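Local coordinates for protein lovastatin nonaketide synthase, polyketide synthase component (Aspergillus terreus, PDB 7CPX) that builds the nonaketide backbone of lovastatin as a homodimeric iterative polyketide synthase, condensing nine malonyl units into carrier-bound dihydromonacolin L together with its partner lovC, at residues A1720-W1731 and D1753-V1764; T1695-A1703 and H1734-M1743. The protein carries 2 engineered substitutions. All coordinates share one frame; numbering follows the deposited sequence.

Overall arrangement
The contacts share one beta-alpha-beta unit, strand 1720-1728, helix 1735-1750 and strand 1755-1761, and their segments alternate along the chain. Contact 1 pairs its two strands; contact 2 sets the start of its helix against the loop 1695-1703, which follows the neighbouring strand 1689-1693. Their centres are about 10 Å apart. They join where Asn1729 O lies 3.1 Å from His1734 N, a probable hydrogen bond, and where Gln1737 OE1 makes a weak hydrogen bond to Glu1728 N. Helix 2305-2323 of the ketoreductase domain, whose pocket holds NADP, touches both contacts, which themselves lie away from the annotated sites. Their centres lie about 65 and 66 Å from the centre of the chain.

Contact 1 of 2, residues A1720-W1731 and D1753-V1764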
ATOM      1  N   ALA A1720      67.081   3.623 -51.629  1.00129.84           N
ATOM      2  CA  ALA A1720      66.166   4.699 -51.982  1.00129.84           C
ATOM      3  C   ALA A1720      65.826   5.536 -50.757  1.00129.84           C
ATOM      4  O   ALA A1720      65.484   4.993 -49.701  1.00129.84           O
ATOM      5  CB  ALA A1720      64.883   4.142 -52.599  1.00129.84           C
ATOM      6  N   SER A1721      65.938   6.854 -50.903  1.00129.32           N
ATOM      7  CA  SER A1721      65.359   7.802 -49.961  1.00129.32           C
ATOM      8  C   SER A1721      64.054   8.387 -50.472  1.00129.32           C
ATOM      9  O   SER A1721      63.167   8.704 -49.672  1.00129.32           O
ATOM     10  CB  SER A1721      66.344   8.940 -49.677  1.00129.32           C
ATOM     11  OG  SER A1721      66.636   9.666 -50.859  1.00129.32           O
ATOM     12  N   ASN A1722      63.926   8.533 -51.789  1.00130.21           N
ATOM     13  CA  ASN A1722      62.689   8.929 -52.438  1.00130.21           C
ATOM     14  C   ASN A1722      62.480   8.030 -53.647  1.00130.21           C
ATOM     15  O   ASN A1722      63.442   7.525 -54.231  1.00130.21           O
ATOM     16  CB  ASN A1722      62.722  10.398 -52.875  1.00130.21           C
ATOM     17  CG  ASN A1722      62.867  11.350 -51.706  1.00130.21           C
ATOM     18  OD1 ASN A1722      62.445  11.050 -50.590  1.00130.21           O
ATOM     19  ND2 ASN A1722      63.464  12.509 -51.958  1.00130.21           N
ATOM     20  N   THR A1723      61.220   7.814 -54.010  1.00128.54           N
ATOM     21  CA  THR A1723      60.941   7.002 -55.185  1.00128.54           C
ATOM     22  C   THR A1723      59.546   7.294 -55.713  1.00128.54           C
ATOM     23  O   THR A1723      58.613   7.562 -54.947  1.00128.54           O
ATOM     24  CB  THR A1723      61.071   5.508 -54.888  1.00128.54           C
ATOM     25  OG1 THR A1723      62.363   5.230 -54.334  1.00128.54           O
ATOM     26  CG2 THR A1723      60.879   4.709 -56.172  1.00128.54           C
ATOM     27  N   VAL A1724      59.421   7.218 -57.036  1.00128.14           N
ATOM     28  CA  VAL A1724      58.153   7.362 -57.737  1.00128.14           C
ATOM     29  C   VAL A1724      58.002   6.186 -58.689  1.00128.14           C
ATOM     30  O   VAL A1724      58.889   5.927 -59.510  1.00128.14           O
ATOM     31  CB  VAL A1724      58.077   8.691 -58.513  1.00128.14           C
ATOM     32  CG1 VAL A1724      56.688   8.881 -59.101  1.00128.14           C
ATOM     33  CG2 VAL A1724      58.455   9.854 -57.615  1.00128.14           C
ATOM     34  N   TRP A1725      56.883   5.480 -58.580  1.00126.03           N
ATOM     35  CA  TRP A1725      56.532   4.404 -59.494  1.00126.03           C
ATOM     36  C   TRP A1725      55.472   4.898 -60.467  1.00126.03           C
ATOM     37  O   TRP A1725      54.604   5.694 -60.101  1.00126.03           O
ATOM     38  CB  TRP A1725      56.013   3.184 -58.732  1.00126.03           C
ATOM     39  CG  TRP A1725      57.077   2.433 -57.997  1.00126.03           C
ATOM     40  CD1 TRP A1725      57.700   1.289 -58.401  1.00126.03           C
ATOM     41  CD2 TRP A1725      57.645   2.770 -56.727  1.00126.03           C
ATOM     42  NE1 TRP A1725      58.620   0.893 -57.463  1.00126.03           N
ATOM     43  CE2 TRP A1725      58.605   1.785 -56.424  1.00126.03           C
ATOM     44  CE3 TRP A1725      57.429   3.805 -55.813  1.00126.03           C
ATOM     45  CZ2 TRP A1725      59.355   1.808 -55.251  1.00126.03           C
ATOM     46  CZ3 TRP A1725      58.168   3.823 -54.645  1.00126.03           C
ATOM     47  CH2 TRP A1725      59.122   2.833 -54.375  1.00126.03           C
ATOM     48  N   LEU A1726      55.563   4.443 -61.712  1.00127.40           N
ATOM     49  CA  LEU A1726      54.591   4.771 -62.748  1.00127.40           C
ATOM     50  C   LEU A1726      53.879   3.496 -63.169  1.00127.40           C
ATOM     51  O   LEU A1726      54.531   2.515 -63.541  1.00127.40           O
ATOM     52  CB  LEU A1726      55.267   5.423 -63.952  1.00127.40           C
ATOM     53  CG  LEU A1726      56.066   6.699 -63.693  1.00127.40           C
ATOM     54  CD1 LEU A1726      56.491   7.304 -65.016  1.00127.40           C
ATOM     55  CD2 LEU A1726      55.254   7.689 -62.879  1.00127.40           C
ATOM     56  N   THR A1727      52.551   3.517 -63.125  1.00123.63           N
ATOM     57  CA  THR A1727      51.733   2.375 -63.495  1.00123.63           C
ATOM     58  C   THR A1727      50.770   2.783 -64.600  1.00123.63           C
ATOM     59  O   THR A1727      50.316   3.928 -64.654  1.00123.63           O
ATOM     60  CB  THR A1727      50.949   1.844 -62.293  1.00123.63           C
ATOM     61  OG1 THR A1727      49.908   2.766 -61.946  1.00123.63           O
ATOM     62  CG2 THR A1727      51.866   1.657 -61.096  1.00123.63           C
ATOM     63  N   GLU A1728      50.465   1.837 -65.485  1.00124.89           N
ATOM     64  CA  GLU A1728      49.573   2.077 -66.618  1.00124.89           C
ATOM     65  C   GLU A1728      48.199   1.520 -66.262  1.00124.89           C
ATOM     66  O   GLU A1728      47.903   0.347 -66.491  1.00124.89           O
ATOM     67  CB  GLU A1728      50.125   1.444 -67.889  1.00124.89           C
ATOM     68  CG  GLU A1728      49.208   1.576 -69.095  1.00124.89           C
ATOM     69  CD  GLU A1728      49.860   1.099 -70.378  1.00124.89           C
ATOM     70  OE1 GLU A1728      50.989   0.569 -70.310  1.00124.89           O
ATOM     71  OE2 GLU A1728      49.245   1.253 -71.454  1.00124.89           O
ATOM     72  N   ASN A1729      47.352   2.380 -65.701  1.00119.30           N
ATOM     73  CA  ASN A1729      45.990   2.008 -65.327  1.00119.30           C
ATOM     74  C   ASN A1729      45.997   0.756 -64.455  1.00119.30           C
ATOM     75  O   ASN A1729      45.343  -0.248 -64.747  1.00119.30           O
ATOM     76  CB  ASN A1729      45.121   1.810 -66.569  1.00119.30           C
ATOM     77  CG  ASN A1729      43.666   2.132 -66.313  1.00119.30           C
ATOM     78  OD1 ASN A1729      43.240   2.256 -65.166  1.00119.30           O
ATOM     79  ND2 ASN A1729      42.894   2.271 -67.382  1.00119.30           N
ATOM     80  N   ALA A1730      46.760   0.825 -63.364  1.00117.75           N
ATOM     81  CA  ALA A1730      46.940  -0.339 -62.503  1.00117.75           C
ATOM     82  C   ALA A1730      45.610  -0.829 -61.951  1.00117.75           C
ATOM     83  O   ALA A1730      45.314  -2.029 -61.980  1.00117.75           O
ATOM     84  CB  ALA A1730      47.888   0.009 -61.357  1.00117.75           C
ATOM     85  N   TRP A1731      44.789   0.091 -61.447  1.00111.79           N
ATOM     86  CA  TRP A1731      43.589  -0.311 -60.727  1.00111.79           C
ATOM     87  C   TRP A1731      42.510  -0.839 -61.661  1.00111.79           C
ATOM     88  O   TRP A1731      41.654  -1.620 -61.231  1.00111.79           O
ATOM     89  CB  TRP A1731      43.058   0.866 -59.911  1.00111.79           C
ATOM     90  CG  TRP A1731      44.002   1.311 -58.839  1.00111.79           C
ATOM     91  CD1 TRP A1731      44.776   2.432 -58.844  1.00111.79           C
ATOM     92  CD2 TRP A1731      44.281   0.638 -57.607  1.00111.79           C
ATOM     93  NE1 TRP A1731      45.516   2.503 -57.691  1.00111.79           N
ATOM     94  CE2 TRP A1731      45.231   1.412 -56.915  1.00111.79           C
ATOM     95  CE3 TRP A1731      43.819  -0.543 -57.021  1.00111.79           C
ATOM     96  CZ2 TRP A1731      45.726   1.044 -55.668  1.00111.79           C
ATOM     97  CZ3 TRP A1731      44.312  -0.905 -55.783  1.00111.79           C
ATOM     98  CH2 TRP A1731      45.256  -0.115 -55.121  1.00111.79           C
ATOM     99  N   ASP A1753      60.872   7.585 -43.575  1.00124.43           N
ATOM    100  CA  ASP A1753      61.905   8.402 -44.197  1.00124.43           C
ATOM    101  C   ASP A1753      61.972   8.190 -45.702  1.00124.43           C
ATOM    102  O   ASP A1753      62.522   9.038 -46.412  1.00124.43           O
ATOM    103  CB  ASP A1753      63.264   8.092 -43.569  1.00124.43           C
ATOM    104  CG  ASP A1753      63.266   8.267 -42.064  1.00124.43           C
ATOM    105  OD1 ASP A1753      62.510   9.127 -41.564  1.00124.43           O
ATOM    106  OD2 ASP A1753      64.020   7.543 -41.381  1.00124.43           O
ATOM    107  N   LEU A1754      61.424   7.084 -46.201  1.00125.27           N
ATOM    108  CA  LEU A1754      61.449   6.768 -47.627  1.00125.27           C
ATOM    109  C   LEU A1754      60.198   7.348 -48.272  1.00125.27           C
ATOM    110  O   LEU A1754      59.101   6.801 -48.136  1.00125.27           O
ATOM    111  CB  LEU A1754      61.530   5.261 -47.842  1.00125.27           C
ATOM    112  CG  LEU A1754      61.342   4.778 -49.281  1.00125.27           C
ATOM    113  CD1 LEU A1754      62.316   5.474 -50.215  1.00125.27           C
ATOM    114  CD2 LEU A1754      61.507   3.271 -49.363  1.00125.27           C
ATOM    115  N   GLY A1755      60.360   8.463 -48.979  1.00125.07           N
ATOM    116  CA  GLY A1755      59.263   9.022 -49.741  1.00125.07           C
ATOM    117  C   GLY A1755      58.810   8.061 -50.818  1.00125.07           C
ATOM    118  O   GLY A1755      59.619   7.612 -51.633  1.00125.07           O
ATOM    119  N   VAL A1756      57.524   7.730 -50.831  1.00124.07           N
ATOM    120  CA  VAL A1756      56.954   6.782 -51.781  1.00124.07           C
ATOM    121  C   VAL A1756      55.829   7.471 -52.531  1.00124.07           C
ATOM    122  O   VAL A1756      54.918   8.036 -51.913  1.00124.07           O
ATOM    123  CB  VAL A1756      56.442   5.517 -51.070  1.00124.07           C
ATOM    124  CG1 VAL A1756      55.632   4.667 -52.028  1.00124.07           C
ATOM    125  CG2 VAL A1756      57.603   4.724 -50.498  1.00124.07           C
ATOM    126  N   HIS A1757      55.888   7.430 -53.860  1.00127.66           N
ATOM    127  CA  HIS A1757      54.829   7.977 -54.692  1.00127.66           C
ATOM    128  C   HIS A1757      54.477   6.988 -55.791  1.00127.66           C
ATOM    129  O   HIS A1757      55.334   6.253 -56.284  1.00127.66           O
ATOM    130  CB  HIS A1757      55.237   9.316 -55.306  1.00127.66           C
ATOM    131  CG  HIS A1757      55.516  10.378 -54.291  1.00127.66           C
ATOM    132  ND1 HIS A1757      54.771  11.533 -54.197  1.00127.66           N
ATOM    133  CD2 HIS A1757      56.452  10.455 -53.315  1.00127.66           C
ATOM    134  CE1 HIS A1757      55.241  12.279 -53.214  1.00127.66           C
ATOM    135  NE2 HIS A1757      56.260  11.646 -52.662  1.00127.66           N
ATOM    136  N   VAL A1758      53.202   6.976 -56.169  1.00123.12           N
ATOM    137  CA  VAL A1758      52.711   6.138 -57.253  1.00123.12           C
ATOM    138  C   VAL A1758      51.845   6.995 -58.162  1.00123.12           C
ATOM    139  O   VAL A1758      51.018   7.783 -57.688  1.00123.12           O
ATOM    140  CB  VAL A1758      51.917   4.922 -56.729  1.00123.12           C
ATOM    141  CG1 VAL A1758      52.689   4.223 -55.625  1.00123.12           C
ATOM    142  CG2 VAL A1758      50.545   5.347 -56.242  1.00123.12           C
ATOM    143  N   LEU A1759      52.041   6.844 -59.467  1.00125.35           N
ATOM    144  CA  LEU A1759      51.324   7.615 -60.476  1.00125.35           C
ATOM    145  C   LEU A1759      50.630   6.634 -61.409  1.00125.35           C
ATOM    146  O   LEU A1759      51.287   5.966 -62.215  1.00125.35           O
ATOM    147  CB  LEU A1759      52.279   8.527 -61.241  1.00125.35           C
ATOM    148  CG  LEU A1759      51.873   9.999 -61.304  1.00125.35           C
ATOM    149  CD1 LEU A1759      53.009  10.835 -61.864  1.00125.35           C
ATOM    150  CD2 LEU A1759      50.619  10.172 -62.142  1.00125.35           C
ATOM    151  N   ASP A1760      49.309   6.542 -61.292  1.00122.41           N
ATOM    152  CA  ASP A1760      48.515   5.649 -62.124  1.00122.41           C
ATOM    153  C   ASP A1760      47.971   6.433 -63.311  1.00122.41           C
ATOM    154  O   ASP A1760      47.244   7.416 -63.133  1.00122.41           O
ATOM    155  CB  ASP A1760      47.374   5.031 -61.317  1.00122.41           C
ATOM    156  CG  ASP A1760      46.659   3.929 -62.071  1.00122.41           C
ATOM    157  OD1 ASP A1760      47.165   3.514 -63.136  1.00122.41           O
ATOM    158  OD2 ASP A1760      45.593   3.479 -61.604  1.00122.41           O
ATOM    159  N   VAL A1761      48.315   5.993 -64.516  1.00124.66           N
ATOM    160  CA  VAL A1761      47.950   6.674 -65.750  1.00124.66           C
ATOM    161  C   VAL A1761      47.000   5.767 -66.517  1.00124.66           C
ATOM    162  O   VAL A1761      47.363   4.640 -66.878  1.00124.66           O
ATOM    163  CB  VAL A1761      49.189   7.012 -66.590  1.00124.66           C
ATOM    164  CG1 VAL A1761      48.815   7.903 -67.758  1.00124.66           C
ATOM    165  CG2 VAL A1761      50.250   7.671 -65.725  1.00124.66           C
ATOM    166  N   ASP A1762      45.785   6.256 -66.766  1.00124.88           N
ATOM    167  CA  ASP A1762      44.834   5.490 -67.561  1.00124.88           C
ATOM    168  C   ASP A1762      45.356   5.225 -68.965  1.00124.88           C
ATOM    169  O   ASP A1762      44.999   4.206 -69.568  1.00124.88           O
ATOM    170  CB  ASP A1762      43.496   6.227 -67.631  1.00124.88           C
ATOM    171  CG  ASP A1762      43.630   7.628 -68.191  1.00124.88           C
ATOM    172  OD1 ASP A1762      44.771   8.052 -68.468  1.00124.88           O
ATOM    173  OD2 ASP A1762      42.594   8.305 -68.355  1.00124.88           O
ATOM    174  N   ALA A1763      46.190   6.115 -69.497  1.00128.20           N
ATOM    175  CA  ALA A1763      46.799   5.922 -70.810  1.00128.20           C
ATOM    176  C   ALA A1763      48.154   6.616 -70.796  1.00128.20           C
ATOM    177  O   ALA A1763      48.220   7.845 -70.701  1.00128.20           O
ATOM    178  CB  ALA A1763      45.907   6.472 -71.918  1.00128.20           C
ATOM    179  N   VAL A1764      49.228   5.829 -70.892  1.00129.21           N
ATOM    180  CA  VAL A1764      50.573   6.390 -70.795  1.00129.21           C
ATOM    181  C   VAL A1764      50.836   7.373 -71.926  1.00129.21           C
ATOM    182  O   VAL A1764      51.549   8.367 -71.741  1.00129.21           O
ATOM    183  CB  VAL A1764      51.620   5.261 -70.782  1.00129.21           C
ATOM    184  CG1 VAL A1764      53.021   5.840 -70.861  1.00129.21           C
ATOM    185  CG2 VAL A1764      51.463   4.416 -69.533  1.00129.21           C
TER
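Trp1725 and Val1756 meet on one face of the sheet, with CZ3 of the indole 3.7 Å from CG1 of the valine; Leu1744 of helix 1735-1750 also touches this tryptophan. On the other face Leu1726 lies beside Leu1759, the two side chains pointing the same way, and CD2 of Leu1726 packs 3.5 Å from CB of Leu1759. Between these two layers of side chains strands 1723-1728 and 1755-1761 run parallel, their axes 18° apart. Trp1725 N donates to His1757 O and Trp1725 O accepts from Leu1759 N, the alternation expected of a parallel pair; the next bond along, Thr1727 N to Leu1759 O, is almost straight at 178°. The pair forms the two strands of a beta-alpha-beta unit linked through helix 1735-1750, in a sheet whose central strands are consistent with a Rossmann-like fold. Toward the C-terminal ends Asp1760 reaches across to the partner strand and the turn that follows it, CG being anti to its backbone N (chi1 -171°). Its OD1 takes Thr1727 OG1 at 3.1 Å from above the carboxylate plane and Ala1730 N at 2.7 Å on the syn side, both donors on the same face. OD2 sits at the edge of the Trp1731 ring, 3.1 Å from CD1.

Contact 2 of 2, residues T1695-A1703 and H1734-M1743; sequences TELDEELFA and HPHQASTIGM
Glu1700 accepts a hydrogen bond from Gln1737, NE2 to OE2 at 3.1 Å, with an angle of 152° at the hydrogen; the amide arrives on the anti side of the carboxylate, and the two planes are nearly coplanar. A bend at chi2 (77°) turns the glutamate toward the start of the helix, while the glutamine stays extended beyond CG. The same OE2 also receives a weak bond from His1734 ND1, 3.1 Å away, His1734 being the N-cap residue of helix 1735-1750. Deeper in, Glu1696 OE1 approaches Thr1740 OG1 at 3.1 Å, although His1736 O competes for the hydroxyl proton; OE2 of Glu1696 accepts from Thr1695 OG1. Packing then centres on Phe1702. CB of Ser1739 lies over one ring face, 3.7 Å from the centroid and 25° off the normal, a CH-pi contact. Met1743 occupies the ring edge, its SD 4.7 Å from the centroid in a Met-aromatic contact. Farther out, Ala1703 CB rests 3.7 Å from His1736 CD2. Met2259 and Leu2263 of helix 2256-2276 also touch Phe1702. An amide N-H and, more weakly, an imidazole N-H converging on one oxygen beside a helix N-terminus would be expected to stabilise a negatively charged Glu1700.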
ATOM      1  N   THR A1695      58.964   0.346 -64.231  1.00130.52           N
ATOM      2  CA  THR A1695      58.865  -1.105 -64.348  1.00130.52           C
ATOM      3  C   THR A1695      57.415  -1.552 -64.467  1.00130.52           C
ATOM      4  O   THR A1695      57.098  -2.451 -65.254  1.00130.52           O
ATOM      5  CB  THR A1695      59.528  -1.773 -63.144  1.00130.52           C
ATOM      6  OG1 THR A1695      58.891  -1.333 -61.938  1.00130.52           O
ATOM      7  CG2 THR A1695      61.004  -1.420 -63.089  1.00130.52           C
ATOM      8  N   GLU A1696      56.519  -0.940 -63.691  1.00127.09           N
ATOM      9  CA  GLU A1696      55.117  -1.332 -63.746  1.00127.09           C
ATOM     10  C   GLU A1696      54.514  -1.080 -65.119  1.00127.09           C
ATOM     11  O   GLU A1696      53.618  -1.822 -65.536  1.00127.09           O
ATOM     12  CB  GLU A1696      54.318  -0.590 -62.674  1.00127.09           C
ATOM     13  CG  GLU A1696      55.006  -0.537 -61.324  1.00127.09           C
ATOM     14  CD  GLU A1696      55.623  -1.865 -60.935  1.00127.09           C
ATOM     15  OE1 GLU A1696      55.013  -2.916 -61.222  1.00127.09           O
ATOM     16  OE2 GLU A1696      56.726  -1.854 -60.350  1.00127.09           O
ATOM     17  N   LEU A1697      54.983  -0.053 -65.830  1.00128.56           N
ATOM     18  CA  LEU A1697      54.618   0.090 -67.234  1.00128.56           C
ATOM     19  C   LEU A1697      55.140  -1.085 -68.047  1.00128.56           C
ATOM     20  O   LEU A1697      54.453  -1.570 -68.953  1.00128.56           O
ATOM     21  CB  LEU A1697      55.161   1.407 -67.788  1.00128.56           C
ATOM     22  CG  LEU A1697      54.910   2.649 -66.928  1.00128.56           C
ATOM     23  CD1 LEU A1697      55.393   3.900 -67.640  1.00128.56           C
ATOM     24  CD2 LEU A1697      53.440   2.777 -66.561  1.00128.56           C
ATOM     25  N   ASP A1698      56.345  -1.550 -67.735  1.00131.24           N
ATOM     26  CA  ASP A1698      56.893  -2.775 -68.294  1.00131.24           C
ATOM     27  C   ASP A1698      56.344  -3.961 -67.504  1.00131.24           C
ATOM     28  O   ASP A1698      55.369  -3.838 -66.759  1.00131.24           O
ATOM     29  CB  ASP A1698      58.420  -2.730 -68.269  1.00131.24           C
ATOM     30  CG  ASP A1698      58.977  -1.479 -68.916  1.00131.24           C
ATOM     31  OD1 ASP A1698      58.314  -0.929 -69.820  1.00131.24           O
ATOM     32  OD2 ASP A1698      60.080  -1.046 -68.521  1.00131.24           O
ATOM     33  N   GLU A1699      56.956  -5.131 -67.672  1.00126.32           N
ATOM     34  CA  GLU A1699      56.569  -6.294 -66.885  1.00126.32           C
ATOM     35  C   GLU A1699      56.555  -5.946 -65.403  1.00126.32           C
ATOM     36  O   GLU A1699      57.530  -5.416 -64.865  1.00126.32           O
ATOM     37  CB  GLU A1699      57.533  -7.450 -67.149  1.00126.32           C
ATOM     38  N   GLU A1700      55.439  -6.246 -64.746  1.00123.88           N
ATOM     39  CA  GLU A1700      55.256  -5.857 -63.358  1.00123.88           C
ATOM     40  C   GLU A1700      56.109  -6.719 -62.433  1.00123.88           C
ATOM     41  O   GLU A1700      56.485  -7.849 -62.756  1.00123.88           O
ATOM     42  CB  GLU A1700      53.787  -5.970 -62.954  1.00123.88           C
ATOM     43  CG  GLU A1700      52.855  -5.033 -63.702  1.00123.88           C
ATOM     44  CD  GLU A1700      52.544  -5.507 -65.107  1.00123.88           C
ATOM     45  OE1 GLU A1700      53.138  -6.517 -65.540  1.00123.88           O
ATOM     46  OE2 GLU A1700      51.705  -4.871 -65.779  1.00123.88           O
ATOM     47  N   LEU A1701      56.414  -6.163 -61.258  1.00126.07           N
ATOM     48  CA  LEU A1701      57.161  -6.921 -60.261  1.00126.07           C
ATOM     49  C   LEU A1701      56.370  -8.135 -59.797  1.00126.07           C
ATOM     50  O   LEU A1701      56.920  -9.235 -59.669  1.00126.07           O
ATOM     51  CB  LEU A1701      57.501  -6.034 -59.064  1.00126.07           C
ATOM     52  CG  LEU A1701      57.950  -4.601 -59.346  1.00126.07           C
ATOM     53  CD1 LEU A1701      58.404  -3.933 -58.057  1.00126.07           C
ATOM     54  CD2 LEU A1701      59.050  -4.558 -60.393  1.00126.07           C
ATOM     55  N   PHE A1702      55.074  -7.955 -59.557  1.00119.93           N
ATOM     56  CA  PHE A1702      54.239  -9.003 -58.990  1.00119.93           C
ATOM     57  C   PHE A1702      53.808 -10.040 -60.017  1.00119.93           C
ATOM     58  O   PHE A1702      53.180 -11.036 -59.641  1.00119.93           O
ATOM     59  CB  PHE A1702      53.022  -8.376 -58.313  1.00119.93           C
ATOM     60  CG  PHE A1702      53.339  -7.779 -56.976  1.00119.93           C
ATOM     61  CD1 PHE A1702      54.112  -6.636 -56.879  1.00119.93           C
ATOM     62  CD2 PHE A1702      52.884  -8.372 -55.816  1.00119.93           C
ATOM     63  CE1 PHE A1702      54.417  -6.095 -55.649  1.00119.93           C
ATOM     64  CE2 PHE A1702      53.184  -7.837 -54.584  1.00119.93           C
ATOM     65  CZ  PHE A1702      53.950  -6.694 -54.499  1.00119.93           C
ATOM     66  N   ALA A1703      54.125  -9.832 -61.292  1.00121.18           N
ATOM     67  CA  ALA A1703      53.980 -10.882 -62.289  1.00121.18           C
ATOM     68  C   ALA A1703      55.233 -11.736 -62.423  1.00121.18           C
ATOM     69  O   ALA A1703      55.160 -12.833 -62.988  1.00121.18           O
ATOM     70  CB  ALA A1703      53.636 -10.273 -63.651  1.00121.18           C
ATOM     71  N   HIS A1734      45.618  -3.360 -64.901  1.00115.60           N
ATOM     72  CA  HIS A1734      46.813  -4.127 -64.550  1.00115.60           C
ATOM     73  C   HIS A1734      46.832  -4.365 -63.046  1.00115.60           C
ATOM     74  O   HIS A1734      47.472  -3.618 -62.293  1.00115.60           O
ATOM     75  CB  HIS A1734      48.079  -3.408 -65.013  1.00115.60           C
ATOM     76  CG  HIS A1734      48.204  -3.314 -66.501  1.00115.60           C
ATOM     77  ND1 HIS A1734      49.020  -4.150 -67.233  1.00115.60           N
ATOM     78  CD2 HIS A1734      47.611  -2.491 -67.397  1.00115.60           C
ATOM     79  CE1 HIS A1734      48.927  -3.841 -68.514  1.00115.60           C
ATOM     80  NE2 HIS A1734      48.078  -2.837 -68.640  1.00115.60           N
ATOM     81  N   PRO A1735      46.140  -5.403 -62.573  1.00111.97           N
ATOM     82  CA  PRO A1735      46.125  -5.675 -61.127  1.00111.97           C
ATOM     83  C   PRO A1735      47.498  -5.932 -60.531  1.00111.97           C
ATOM     84  O   PRO A1735      47.683  -5.699 -59.333  1.00111.97           O
ATOM     85  CB  PRO A1735      45.224  -6.911 -61.015  1.00111.97           C
ATOM     86  CG  PRO A1735      44.349  -6.846 -62.218  1.00111.97           C
ATOM     87  CD  PRO A1735      45.200  -6.266 -63.306  1.00111.97           C
ATOM     88  N   HIS A1736      48.462  -6.421 -61.315  1.00116.24           N
ATOM     89  CA  HIS A1736      49.812  -6.599 -60.785  1.00116.24           C
ATOM     90  C   HIS A1736      50.431  -5.254 -60.425  1.00116.24           C
ATOM     91  O   HIS A1736      51.094  -5.115 -59.387  1.00116.24           O
ATOM     92  CB  HIS A1736      50.682  -7.334 -61.805  1.00116.24           C
ATOM     93  CG  HIS A1736      50.060  -8.588 -62.336  1.00116.24           C
ATOM     94  ND1 HIS A1736      49.018  -8.578 -63.237  1.00116.24           N
ATOM     95  CD2 HIS A1736      50.335  -9.892 -62.094  1.00116.24           C
ATOM     96  CE1 HIS A1736      48.676  -9.820 -63.526  1.00116.24           C
ATOM     97  NE2 HIS A1736      49.460 -10.636 -62.847  1.00116.24           N
ATOM     98  N   GLN A1737      50.229  -4.252 -61.280  1.00119.81           N
ATOM     99  CA  GLN A1737      50.672  -2.906 -60.950  1.00119.81           C
ATOM    100  C   GLN A1737      50.011  -2.415 -59.672  1.00119.81           C
ATOM    101  O   GLN A1737      50.636  -1.702 -58.883  1.00119.81           O
ATOM    102  CB  GLN A1737      50.365  -1.960 -62.110  1.00119.81           C
ATOM    103  CG  GLN A1737      50.988  -2.371 -63.432  1.00119.81           C
ATOM    104  CD  GLN A1737      50.608  -1.451 -64.573  1.00119.81           C
ATOM    105  OE1 GLN A1737      49.976  -0.415 -64.368  1.00119.81           O
ATOM    106  NE2 GLN A1737      50.985  -1.830 -65.789  1.00119.81           N
ATOM    107  N   ALA A1738      48.756  -2.802 -59.437  1.00114.40           N
ATOM    108  CA  ALA A1738      48.086  -2.406 -58.203  1.00114.40           C
ATOM    109  C   ALA A1738      48.645  -3.148 -56.997  1.00114.40           C
ATOM    110  O   ALA A1738      48.677  -2.597 -55.893  1.00114.40           O
ATOM    111  CB  ALA A1738      46.586  -2.648 -58.317  1.00114.40           C
ATOM    112  N   SER A1739      49.074  -4.397 -57.180  1.00115.92           N
ATOM    113  CA  SER A1739      49.760  -5.097 -56.101  1.00115.92           C
ATOM    114  C   SER A1739      51.048  -4.377 -55.742  1.00115.92           C
ATOM    115  O   SER A1739      51.389  -4.233 -54.561  1.00115.92           O
ATOM    116  CB  SER A1739      50.060  -6.536 -56.510  1.00115.92           C
ATOM    117  OG  SER A1739      49.018  -7.062 -57.303  1.00115.92           O
ATOM    118  N   THR A1740      51.776  -3.918 -56.759  1.00119.46           N
ATOM    119  CA  THR A1740      52.949  -3.092 -56.499  1.00119.46           C
ATOM    120  C   THR A1740      52.556  -1.819 -55.763  1.00119.46           C
ATOM    121  O   THR A1740      53.240  -1.395 -54.826  1.00119.46           O
ATOM    122  CB  THR A1740      53.660  -2.751 -57.807  1.00119.46           C
ATOM    123  OG1 THR A1740      53.853  -3.946 -58.574  1.00119.46           O
ATOM    124  CG2 THR A1740      55.011  -2.115 -57.521  1.00119.46           C
ATOM    125  N   ILE A1741      51.453  -1.197 -56.176  1.00116.48           N
ATOM    126  CA  ILE A1741      50.996   0.023 -55.518  1.00116.48           C
ATOM    127  C   ILE A1741      50.732  -0.240 -54.043  1.00116.48           C
ATOM    128  O   ILE A1741      51.078   0.572 -53.183  1.00116.48           O
ATOM    129  CB  ILE A1741      49.747   0.578 -56.226  1.00116.48           C
ATOM    130  CG1 ILE A1741      50.133   1.175 -57.580  1.00116.48           C
ATOM    131  CG2 ILE A1741      49.066   1.619 -55.353  1.00116.48           C
ATOM    132  CD1 ILE A1741      48.952   1.535 -58.453  1.00116.48           C
ATOM    133  N   GLY A1742      50.101  -1.372 -53.729  1.00114.86           N
ATOM    134  CA  GLY A1742      49.835  -1.703 -52.337  1.00114.86           C
ATOM    135  C   GLY A1742      51.100  -1.980 -51.546  1.00114.86           C
ATOM    136  O   GLY A1742      51.234  -1.553 -50.393  1.00114.86           O
ATOM    137  N   MET A1743      52.042  -2.707 -52.149  1.00119.03           N
ATOM    138  CA  MET A1743      53.321  -2.943 -51.490  1.00119.03           C
ATOM    139  C   MET A1743      54.000  -1.624 -51.154  1.00119.03           C
ATOM    140  O   MET A1743      54.508  -1.437 -50.042  1.00119.03           O
ATOM    141  CB  MET A1743      54.219  -3.792 -52.389  1.00119.03           C
ATOM    142  CG  MET A1743      55.571  -4.137 -51.785  1.00119.03           C
ATOM    143  SD  MET A1743      56.697  -4.867 -52.989  1.00119.03           S
ATOM    144  CE  MET A1743      56.944  -3.488 -54.108  1.00119.03           C
TER